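Local coordinates for 303aa long hypothetical esterase (Sulfolobus tokodaii, PDB 3AIN), which probably hydrolyses carboxylic ester bonds as a thermostable, dimeric carboxylesterase related to hormone-sensitive lipase, built on an alpha/beta hydrolase fold, at residues Y82-Q87 against A115-C120; G88-L93 against Q121-S126. The protein carries 1 engineered substitution. All coordinates share one frame; numbering follows the deposited sequence.

Contact 1: residues Y82-Q87 against A115-C120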
loop_
_atom_site.group_PDB
_atom_site.type_symbol
_atom_site.label_atom_id
_atom_site.label_comp_id
_atom_site.label_asym_id
_atom_site.label_seq_id
_atom_site.Cartn_x
_atom_site.Cartn_y
_atom_site.Cartn_z
ATOM N N TYR A 82 -1.376 -24.092 -2.617
ATOM C CA TYR A 82 -0.319 -23.550 -3.512
ATOM C C TYR A 82 0.951 -23.382 -2.673
ATOM O O TYR A 82 0.982 -22.639 -1.687
ATOM C CB TYR A 82 -0.714 -22.170 -4.093
ATOM C CG TYR A 82 -2.039 -22.129 -4.835
ATOM C CD1 TYR A 82 -2.086 -22.170 -6.234
ATOM C CD2 TYR A 82 -3.253 -22.029 -4.139
ATOM C CE1 TYR A 82 -3.308 -22.114 -6.924
ATOM C CE2 TYR A 82 -4.450 -21.860 -4.823
ATOM C CZ TYR A 82 -4.480 -21.965 -6.204
ATOM O OH TYR A 82 -5.667 -21.855 -6.863
ATOM N N TYR A 83 2.040 -23.993 -3.135
ATOM C CA TYR A 83 3.350 -23.772 -2.523
ATOM C C TYR A 83 4.155 -22.765 -3.339
ATOM O O TYR A 83 4.113 -22.781 -4.565
ATOM C CB TYR A 83 4.139 -25.093 -2.506
ATOM C CG TYR A 83 3.584 -26.116 -1.552
ATOM C CD1 TYR A 83 4.092 -26.224 -0.270
ATOM C CD2 TYR A 83 2.606 -27.007 -1.951
ATOM C CE1 TYR A 83 3.608 -27.171 0.613
ATOM C CE2 TYR A 83 2.130 -27.979 -1.076
ATOM C CZ TYR A 83 2.636 -28.045 0.200
ATOM O OH TYR A 83 2.159 -28.992 1.082
ATOM N N PRO A 84 4.935 -21.927 -2.664
ATOM C CA PRO A 84 5.760 -20.979 -3.400
ATOM C C PRO A 84 7.003 -21.676 -3.934
ATOM O O PRO A 84 7.206 -22.869 -3.672
ATOM C CB PRO A 84 6.164 -19.972 -2.328
ATOM C CG PRO A 84 6.194 -20.760 -1.081
ATOM C CD PRO A 84 5.072 -21.766 -1.207
ATOM N N LYS A 85 7.823 -20.920 -4.660
ATOM C CA LYS A 85 9.002 -21.466 -5.317
ATOM C C LYS A 85 10.175 -21.543 -4.341
ATOM O O LYS A 85 11.218 -22.093 -4.676
ATOM C CB LYS A 85 9.388 -20.604 -6.535
ATOM C CG LYS A 85 8.292 -20.353 -7.551
ATOM C CD LYS A 85 8.310 -18.873 -7.982
ATOM C CE LYS A 85 7.877 -18.670 -9.426
ATOM N NZ LYS A 85 8.780 -19.377 -10.371
ATOM N N THR A 86 10.056 -20.855 -3.208
ATOM C CA THR A 86 11.109 -20.810 -2.209
ATOM C C THR A 86 11.108 -22.084 -1.380
ATOM O O THR A 86 10.126 -22.841 -1.377
ATOM C CB THR A 86 10.932 -19.618 -1.259
ATOM O OG1 THR A 86 9.640 -19.683 -0.630
ATOM C CG2 THR A 86 11.071 -18.295 -2.027
ATOM N N GLN A 87 12.149 -22.261 -0.574
ATOM C CA GLN A 87 12.188 -23.413 0.311
ATOM C C GLN A 87 11.589 -23.081 1.688
ATOM O O GLN A 87 11.559 -21.916 2.094
ATOM C CB GLN A 87 13.612 -23.972 0.392
ATOM C CG GLN A 87 14.163 -24.127 1.797
ATOM C CD GLN A 87 15.509 -24.831 1.809
ATOM O OE1 GLN A 87 15.822 -25.603 0.899
ATOM N NE2 GLN A 87 16.363 -24.457 2.758
ATOM N N ALA A 115 -0.834 -15.597 -7.848
ATOM C CA ALA A 115 -0.140 -14.342 -7.695
ATOM C C ALA A 115 0.136 -13.983 -6.233
ATOM O O ALA A 115 1.229 -13.539 -5.901
ATOM C CB ALA A 115 -0.895 -13.217 -8.389
ATOM N N ILE A 116 -0.844 -14.214 -5.355
ATOM C CA ILE A 116 -0.641 -13.979 -3.923
ATOM C C ILE A 116 0.468 -14.881 -3.340
ATOM O O ILE A 116 1.301 -14.446 -2.527
ATOM C CB ILE A 116 -1.980 -14.154 -3.161
ATOM C CG1 ILE A 116 -2.907 -12.967 -3.460
ATOM C CG2 ILE A 116 -1.721 -14.282 -1.661
ATOM C CD1 ILE A 116 -4.329 -13.158 -2.895
ATOM N N THR A 117 0.442 -16.145 -3.729
ATOM C CA THR A 117 1.424 -17.116 -3.267
ATOM C C THR A 117 2.827 -16.642 -3.612
ATOM O O THR A 117 3.719 -16.645 -2.767
ATOM C CB THR A 117 1.186 -18.465 -3.947
ATOM O OG1 THR A 117 -0.073 -18.983 -3.514
ATOM C CG2 THR A 117 2.304 -19.450 -3.610
ATOM N N ASN A 118 3.023 -16.231 -4.856
ATOM C CA ASN A 118 4.357 -15.758 -5.267
ATOM C C ASN A 118 4.758 -14.456 -4.579
ATOM O O ASN A 118 5.935 -14.232 -4.268
ATOM C CB ASN A 118 4.455 -15.640 -6.792
ATOM C CG ASN A 118 4.490 -16.994 -7.483
ATOM O OD1 ASN A 118 4.933 -17.991 -6.896
ATOM N ND2 ASN A 118 3.883 -17.070 -8.659
ATOM N N SER A 119 3.781 -13.584 -4.353
ATOM C CA SER A 119 4.041 -12.335 -3.669
ATOM C C SER A 119 4.394 -12.522 -2.191
ATOM O O SER A 119 5.298 -11.817 -1.696
ATOM C CB SER A 119 2.871 -11.333 -3.848
ATOM O OG SER A 119 3.216 -10.066 -3.281
ATOM N N CYS A 120 3.607 -13.338 -1.461
ATOM C CA CYS A 120 3.855 -13.575 -0.006
ATOM C C CYS A 120 4.940 -14.606 0.271
ATOM O O CYS A 120 5.352 -14.737 1.416
ATOM C CB CYS A 120 2.604 -13.957 0.830
ATOM S SG CYS A 120 1.647 -15.462 0.371
HETATM O O HOH W 1 7.123 -18.232 -5.159
#
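T117 sets its side chain against Y82 and P84 where helix 110-120 of the alpha/beta hydrolase fold lies over the end of strand 76-83 and the loop that follows. Van der Waals packing comes first. T117 and Y82 cross at about a right angle, with T117 OG1 3.3 Å from Y82 CB. The methyl of T117 turns to the strand end and touches the backbone there, T117 CG2 lying 3.7 Å from P84 N, with the proline ring beside it at 4.1 Å between P84 CB and T117 CG2. This split of the two branches follows from chi1 of -66°, which puts OG1 beside the helix backbone N and CG2 anti to it. The Y82 ring runs on along the helix, and its hydroxyl hydrogen-bonds D110 near the helix start.

No hydrogen bond joins the segments directly; a single water does. Outside the contact, T117 OG1 is hydrogen-bonded to C113 O one helical turn back and to T124 OG1 on the neighbouring strand, while N118 ND2 is held by E61 O and the E60 carboxylate. The amide of N118 is thereby fixed with OD1 toward the loop, where the bent aliphatic chain of K85 passes it, K85 CD being 3.7 Å from N118 OD1. The water bridges K85 N and N118 OD1, accepting from the first and donating to the second, each at 2.8 Å.

Contact 2: residues G88-L93 against Q121-S126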
loop_
_atom_site.group_PDB
_atom_site.type_symbol
_atom_site.label_atom_id
_atom_site.label_comp_id
_atom_site.label_asym_id
_atom_site.label_seq_id
_atom_site.Cartn_x
_atom_site.Cartn_y
_atom_site.Cartn_z
ATOM N N GLY A 88 10.918 -24.061 2.291
ATOM C CA GLY A 88 10.281 -23.863 3.596
ATOM C C GLY A 88 11.303 -23.887 4.715
ATOM O O GLY A 88 12.498 -24.008 4.440
ATOM N N PRO A 89 10.855 -23.724 5.975
ATOM C CA PRO A 89 9.434 -23.735 6.347
ATOM C C PRO A 89 8.707 -22.466 5.886
ATOM O O PRO A 89 9.353 -21.450 5.613
ATOM C CB PRO A 89 9.469 -23.781 7.877
ATOM C CG PRO A 89 10.835 -24.344 8.204
ATOM C CD PRO A 89 11.724 -23.757 7.167
ATOM N N TYR A 90 7.381 -22.488 6.024
ATOM C CA TYR A 90 6.522 -21.447 5.469
ATOM C C TYR A 90 5.585 -20.889 6.535
ATOM O O TYR A 90 5.241 -21.572 7.510
ATOM C CB TYR A 90 5.674 -22.000 4.315
ATOM C CG TYR A 90 6.465 -22.666 3.205
ATOM C CD1 TYR A 90 7.287 -21.910 2.354
ATOM C CD2 TYR A 90 6.358 -24.028 2.975
ATOM C CE1 TYR A 90 7.964 -22.491 1.308
ATOM C CE2 TYR A 90 7.031 -24.630 1.902
ATOM C CZ TYR A 90 7.856 -23.853 1.095
ATOM O OH TYR A 90 8.457 -24.413 -0.001
ATOM N N GLY A 91 5.016 -19.724 6.237
ATOM C CA GLY A 91 3.723 -19.349 6.781
ATOM C C GLY A 91 2.631 -19.802 5.842
ATOM O O GLY A 91 2.918 -20.186 4.701
ATOM N N VAL A 92 1.412 -19.925 6.363
ATOM C CA VAL A 92 0.281 -20.427 5.574
ATOM C C VAL A 92 -0.845 -19.396 5.607
ATOM O O VAL A 92 -1.186 -18.881 6.677
ATOM C CB VAL A 92 -0.291 -21.741 6.177
ATOM C CG1 VAL A 92 -1.416 -22.283 5.298
ATOM C CG2 VAL A 92 0.836 -22.790 6.311
ATOM N N LEU A 93 -1.328 -19.021 4.421
ATOM C CA LEU A 93 -2.442 -18.085 4.306
ATOM C C LEU A 93 -3.669 -18.868 3.869
ATOM O O LEU A 93 -3.622 -19.563 2.857
ATOM C CB LEU A 93 -2.129 -17.028 3.215
ATOM C CG LEU A 93 -3.322 -16.134 2.834
ATOM C CD1 LEU A 93 -3.694 -15.221 4.051
ATOM C CD2 LEU A 93 -2.966 -15.255 1.607
ATOM N N GLN A 121 5.336 -15.347 -0.755
ATOM C CA GLN A 121 6.237 -16.505 -0.591
ATOM C C GLN A 121 5.789 -17.388 0.555
ATOM O O GLN A 121 6.564 -17.767 1.447
ATOM C CB GLN A 121 7.674 -16.045 -0.435
ATOM C CG GLN A 121 8.086 -15.243 -1.656
ATOM C CD GLN A 121 9.561 -14.997 -1.731
ATOM O OE1 GLN A 121 10.185 -14.670 -0.726
ATOM N NE2 GLN A 121 10.083 -14.948 -2.949
ATOM N N CYS A 122 4.526 -17.765 0.477
ATOM C CA CYS A 122 3.889 -18.463 1.557
ATOM C C CYS A 122 2.952 -19.504 0.946
ATOM O O CYS A 122 2.745 -19.504 -0.263
ATOM C CB CYS A 122 3.188 -17.458 2.448
ATOM S SG CYS A 122 1.578 -16.983 1.836
ATOM N N VAL A 123 2.658 -20.560 1.697
ATOM C CA VAL A 123 1.665 -21.524 1.223
ATOM C C VAL A 123 0.311 -20.846 1.308
ATOM O O VAL A 123 -0.035 -20.265 2.328
ATOM C CB VAL A 123 1.656 -22.778 2.116
ATOM C CG1 VAL A 123 0.508 -23.707 1.732
ATOM C CG2 VAL A 123 2.998 -23.479 1.985
ATOM N N THR A 124 -0.439 -20.929 0.224
ATOM C CA THR A 124 -1.800 -20.391 0.211
ATOM C C THR A 124 -2.752 -21.554 0.062
ATOM O O THR A 124 -2.590 -22.386 -0.824
ATOM C CB THR A 124 -1.968 -19.413 -0.962
ATOM O OG1 THR A 124 -1.020 -18.352 -0.789
ATOM C CG2 THR A 124 -3.395 -18.819 -0.971
ATOM N N ILE A 125 -3.813 -21.530 0.866
ATOM C CA ILE A 125 -4.821 -22.569 0.809
ATOM C C ILE A 125 -6.175 -21.951 0.529
ATOM O O ILE A 125 -6.776 -21.293 1.378
ATOM C CB ILE A 125 -4.858 -23.410 2.087
ATOM C CG1 ILE A 125 -3.478 -24.060 2.276
ATOM C CG2 ILE A 125 -5.951 -24.507 1.964
ATOM C CD1 ILE A 125 -3.407 -24.965 3.530
ATOM N N SER A 126 -6.642 -22.194 -0.680
ATOM C CA SER A 126 -7.864 -21.569 -1.173
ATOM C C SER A 126 -9.034 -22.493 -0.924
ATOM O O SER A 126 -9.033 -23.651 -1.367
ATOM C CB SER A 126 -7.725 -21.271 -2.663
ATOM O OG SER A 126 -8.923 -20.675 -3.184
#
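V92 and L93 pair with V123 and T124 as neighbouring parallel strands, and the backbone there is drawn close. L93 N donates to V123 O over 2.8 Å with an N-H...O angle of 169°, and L93 O in turn receives I125 N, also at 2.8 Å. Each of these two carbonyls takes a second, weaker contact from a CA-H group: V92 CA lies 3.3 Å from V123 O, and T124 CA approaches L93 O in the same way. The V92 and V123 side chains share one sheet face. With V92 CG1 anti to its own amide nitrogen (chi1 -177°), that methyl reaches past V123 to I125 CD1, 3.8 Å away.

Strands 92-96 and 123-127, with helix 110-120 between them in the chain, form a beta-alpha-beta unit of the alpha/beta hydrolase sheet. L93 and T124 point to the helix side, where L93 meets I116. The C122 sulfur, disulfide-linked to C120 at the helix end, packs on this side, with C122 SG 4.0 Å from L93 CB.

Toward Y90 and Q121, which are partly exposed, the fit slackens. V123 N still reaches G91 O at 3.0 Å, but the bond is bent to 141°. Beyond G91 the chains diverge, and Q121, leaving the helix with positive phi, carries its side-chain end away from 88-93. Y90 remains in touch: V123 crosses it at about a right angle and sets CG2 3.5 Å from Y90 CD2. One ring face carries G88 CA over its centre, and the Y90 hydroxyl hydrogen-bonds T86 O.

Contact 2 is the more buried, joining two central strands of the sheet by the backbone hydrogen bonds of a parallel pair and aliphatic packing. Contact 1 lies nearer the surface and has no direct hydrogen bond across it: a helix flank meets a strand end, partly through water. They run through consecutive pieces of chain, 82-87 into 88-93 and 115-120 into 121-126, and their centres are about 7 Å apart. Strand 123-127 lies between strands 76-83 and 92-96, so it serves both neighbours: Y82 N is probably hydrogen-bonded to T124 O (2.8 Å) on the side away from L93. The disulfide has one cysteine in each contact.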